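Local structure of glutaredoxin (Methanosarcina mazei, 3NZN) at residues A[50-54]-A[55-59]. The protein probably acts as a thiol-disulfide oxidoreductase of the glutaredoxin family, reducing disulfides through a pair of redox-active cysteines. Numbering follows the deposited sequence.
With SO4 (sulfate ion), chain F.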
ATOM      1  N   ASP A  50     -11.257  12.244  14.117  1.00  9.86           N
ATOM      2  CA  ASP A  50     -10.516  10.976  14.150  1.00  9.48           C
ATOM      3  C   ASP A  50      -9.446  11.021  13.067  1.00  9.46           C
ATOM      4  O   ASP A  50      -9.567  11.611  12.068  1.00  9.63           O
ATOM      5  CB  ASP A  50     -11.481   9.852  13.834  1.00 12.37           C
ATOM      6  CG  ASP A  50     -12.562   9.696  14.810  1.00 14.85           C
ATOM      7  OD1 ASP A  50     -12.525  10.250  15.891  1.00 15.60           O
ATOM      8  OD2 ASP A  50     -13.484   9.005  14.437  1.00 25.44           O
ATOM      9  N   TYR A  51      -8.422  10.164  13.325  1.00 10.65           N
ATOM     10  CA  TYR A  51      -7.377   9.923  12.292  1.00 10.88           C
ATOM     11  C   TYR A  51      -7.024   8.405  12.316  1.00 11.04           C
ATOM     12  O   TYR A  51      -7.179   7.739  13.292  1.00 11.72           O
ATOM     13  CB  TYR A  51      -6.213  10.814  12.431  1.00 12.30           C
ATOM     14  CG  TYR A  51      -5.406  10.653  13.646  1.00 13.57           C
ATOM     15  CD1 TYR A  51      -4.295   9.808  13.635  1.00 15.89           C
ATOM     16  CD2 TYR A  51      -5.791  11.201  14.869  1.00 14.98           C
ATOM     17  CE1 TYR A  51      -3.562   9.621  14.746  1.00 18.88           C
ATOM     18  CE2 TYR A  51      -5.035  11.014  16.010  1.00 18.96           C
ATOM     19  CZ  TYR A  51      -3.924  10.205  15.924  1.00 19.63           C
ATOM     20  OH  TYR A  51      -3.161   9.969  17.017  1.00 24.24           O
ATOM     21  N   VAL A  52      -6.616   8.005  11.104  1.00  9.77           N
ATOM     22  CA  VAL A  52      -6.236   6.564  10.849  1.00  9.73           C
ATOM     23  C   VAL A  52      -4.975   6.613  10.034  1.00 10.72           C
ATOM     24  O   VAL A  52      -4.848   7.289   9.050  1.00 11.73           O
ATOM     25  CB  VAL A  52      -7.352   5.906  10.023  1.00 11.83           C
ATOM     26  CG1 VAL A  52      -6.977   4.448   9.651  1.00 12.80           C
ATOM     27  CG2 VAL A  52      -8.680   5.922  10.820  1.00 14.06           C
ATOM     28  N   TYR A  53      -3.988   5.744  10.507  1.00  9.70           N
ATOM     29  CA  TYR A  53      -2.779   5.550   9.741  1.00  9.88           C
ATOM     30  C   TYR A  53      -2.906   4.246   8.928  1.00  9.32           C
ATOM     31  O   TYR A  53      -2.822   3.121   9.541  1.00 10.37           O
ATOM     32  CB  TYR A  53      -1.572   5.477  10.657  1.00 10.68           C
ATOM     33  CG  TYR A  53      -1.236   6.793  11.332  1.00 11.17           C
ATOM     34  CD1 TYR A  53      -1.331   8.003  10.652  1.00 12.14           C
ATOM     35  CD2 TYR A  53      -0.817   6.831  12.629  1.00 13.48           C
ATOM     36  CE1 TYR A  53      -1.025   9.194  11.285  1.00 14.77           C
ATOM     37  CE2 TYR A  53      -0.509   8.056  13.281  1.00 16.49           C
ATOM     38  CZ  TYR A  53      -0.633   9.194  12.589  1.00 16.80           C
ATOM     39  OH  TYR A  53      -0.370  10.407  13.237  1.00 22.07           O
ATOM     40  N   VAL A  54      -3.238   4.350   7.722  1.00  9.98           N
ATOM     41  CA  VAL A  54      -3.658   3.212   6.915  1.00 11.43           C
ATOM     42  C   VAL A  54      -2.412   2.194   6.787  1.00 11.69           C
ATOM     43  O   VAL A  54      -2.727   0.962   6.782  1.00 13.34           O
ATOM     44  CB  VAL A  54      -4.111   3.632   5.542  1.00 12.37           C
ATOM     45  CG1 VAL A  54      -4.402   2.490   4.639  1.00 14.89           C
ATOM     46  CG2 VAL A  54      -5.438   4.493   5.635  1.00 12.91           C
ATOM     47  N   ASP A  55      -1.248   2.687   6.778  1.00 12.54           N
ATOM     48  CA  ASP A  55      -0.101   1.774   6.665  1.00 13.57           C
ATOM     49  C   ASP A  55       0.126   1.023   7.922  1.00 14.35           C
ATOM     50  O   ASP A  55       0.934   0.054   7.890  1.00 18.95           O
ATOM     51  CB  ASP A  55       1.126   2.554   6.374  1.00 14.55           C
ATOM     52  CG  ASP A  55       1.470   3.549   7.443  1.00 12.81           C
ATOM     53  OD1 ASP A  55       0.617   4.389   7.829  1.00 12.86           O
ATOM     54  OD2 ASP A  55       2.609   3.665   7.858  1.00 21.03           O
ATOM     55  N   ARG A  56      -0.515   1.282   9.050  1.00 12.08           N
ATOM     56  CA  ARG A  56      -0.416   0.549  10.270  1.00 11.31           C
ATOM     57  C   ARG A  56      -1.538  -0.430  10.475  1.00 11.26           C
ATOM     58  O   ARG A  56      -1.605  -1.076  11.473  1.00 12.79           O
ATOM     59  CB  ARG A  56      -0.234   1.485  11.469  1.00 12.07           C
ATOM     60  CG  ARG A  56       1.103   2.126  11.421  1.00 18.47           C
ATOM     61  CD  ARG A  56       1.452   2.842  12.612  1.00 17.19           C
ATOM     62  NE  ARG A  56       2.840   3.294  12.588  1.00 17.55           N
ATOM     63  CZ  ARG A  56       3.215   4.285  13.405  1.00 18.71           C
ATOM     64  NH1 ARG A  56       2.353   4.760  14.258  1.00 19.19           N
ATOM     65  NH2 ARG A  56       4.454   4.747  13.385  1.00 20.50           N
ATOM     66  N   LEU A  57      -2.427  -0.511   9.512  1.00 13.57           N
ATOM     67  CA  LEU A  57      -3.537  -1.453   9.604  1.00 15.22           C
ATOM     68  C   LEU A  57      -3.173  -2.745   8.911  1.00 16.25           C
ATOM     69  O   LEU A  57      -2.382  -2.739   7.991  1.00 19.17           O
ATOM     70  CB  LEU A  57      -4.783  -0.836   9.009  1.00 14.35           C
ATOM     71  CG  LEU A  57      -5.332   0.444   9.623  1.00 16.06           C
ATOM     72  CD1 LEU A  57      -6.451   0.948   8.748  1.00 14.87           C
ATOM     73  CD2 LEU A  57      -5.791   0.225  11.093  1.00 17.06           C
ATOM     74  N   GLU A  58      -3.950  -3.774   9.231  1.00 19.16           N
ATOM     75  CA  GLU A  58      -3.797  -5.104   8.795  1.00 20.54           C
ATOM     76  C   GLU A  58      -5.118  -5.682   8.335  1.00 18.48           C
ATOM     77  O   GLU A  58      -6.132  -5.293   8.843  1.00 20.22           O
ATOM     78  CB  GLU A  58      -3.319  -5.949  10.002  1.00 25.87           C
ATOM     79  CG  GLU A  58      -1.863  -5.723  10.383  1.00 31.10           C
ATOM     80  CD  GLU A  58      -1.659  -4.870  11.621  1.00 33.57           C
ATOM     81  OE1 GLU A  58      -2.117  -5.209  12.801  1.00 39.45           O
ATOM     82  OE2 GLU A  58      -0.970  -3.868  11.414  1.00 26.55           O
ATOM     83  N   GLY A  59      -5.054  -6.713   7.486  1.00 17.23           N
ATOM     84  CA  GLY A  59      -6.170  -7.515   7.170  1.00 16.83           C
ATOM     85  C   GLY A  59      -7.373  -6.729   6.754  1.00 15.83           C
ATOM     86  O   GLY A  59      -7.257  -5.769   5.958  1.00 15.66           O
TER
HETATM   87  S   SO4 F 107      -3.266  10.852  20.360  1.00 27.10           S
HETATM   88  O1  SO4 F 107      -4.218  10.270  21.377  1.00 32.23           O
HETATM   89  O2  SO4 F 107      -2.826  12.167  20.835  1.00 34.06           O
HETATM   90  O3  SO4 F 107      -2.156  10.030  20.190  1.00 28.47           O
HETATM   91  O4  SO4 F 107      -4.162  11.012  19.169  1.00 32.99           O
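Two successive backbone bonds turn the chain as it leaves the strand. R56 N donates to Y53 O at 3.0 Å, with an N-H...O angle of 155°. L57 N follows with a bond of 3.1 Å to V54 O, at 161°. Both donors stand above the plane of the carbonyl they bind, as expected of the tight i to i+3 spacing of a 3-10 turn. The turn brings L57 back toward the strand, where its CD1 lies 3.7 Å from CG1 of V52, the two side chains crossing at about a right angle. In the thioredoxin-type fold, this is the exit from strand 49-53 toward helix 59-72, whose A65 packs against both V54 and L57. A chi1 of 61° sets D55 CG in the cleft flanked by N and C, so OD1 merely touches CB of Y53 (3.7 Å); both carboxylate oxygens are hydrogen-bonded outside the two segments, OD2 to S30 OG. The extended R56 chain runs alongside Y53 in the same direction, but NH1 remains 4.1 Å from Y53 CD2, oblique to the ring; it is hydrogen-bonded to the carbonyl oxygen of K10, while R56 O accepts from N5 ND2. On the strand, D50 OD2 forms a salt bridge with K23 NZ, and Y51 OH donates to sulfate O4 at 2.6 Å, near the plane of its ring, and is also hydrogen-bonded to K10 NZ. That same ammonium and H15 NE2 hold the sulfate, probably from the crystallisation liquor.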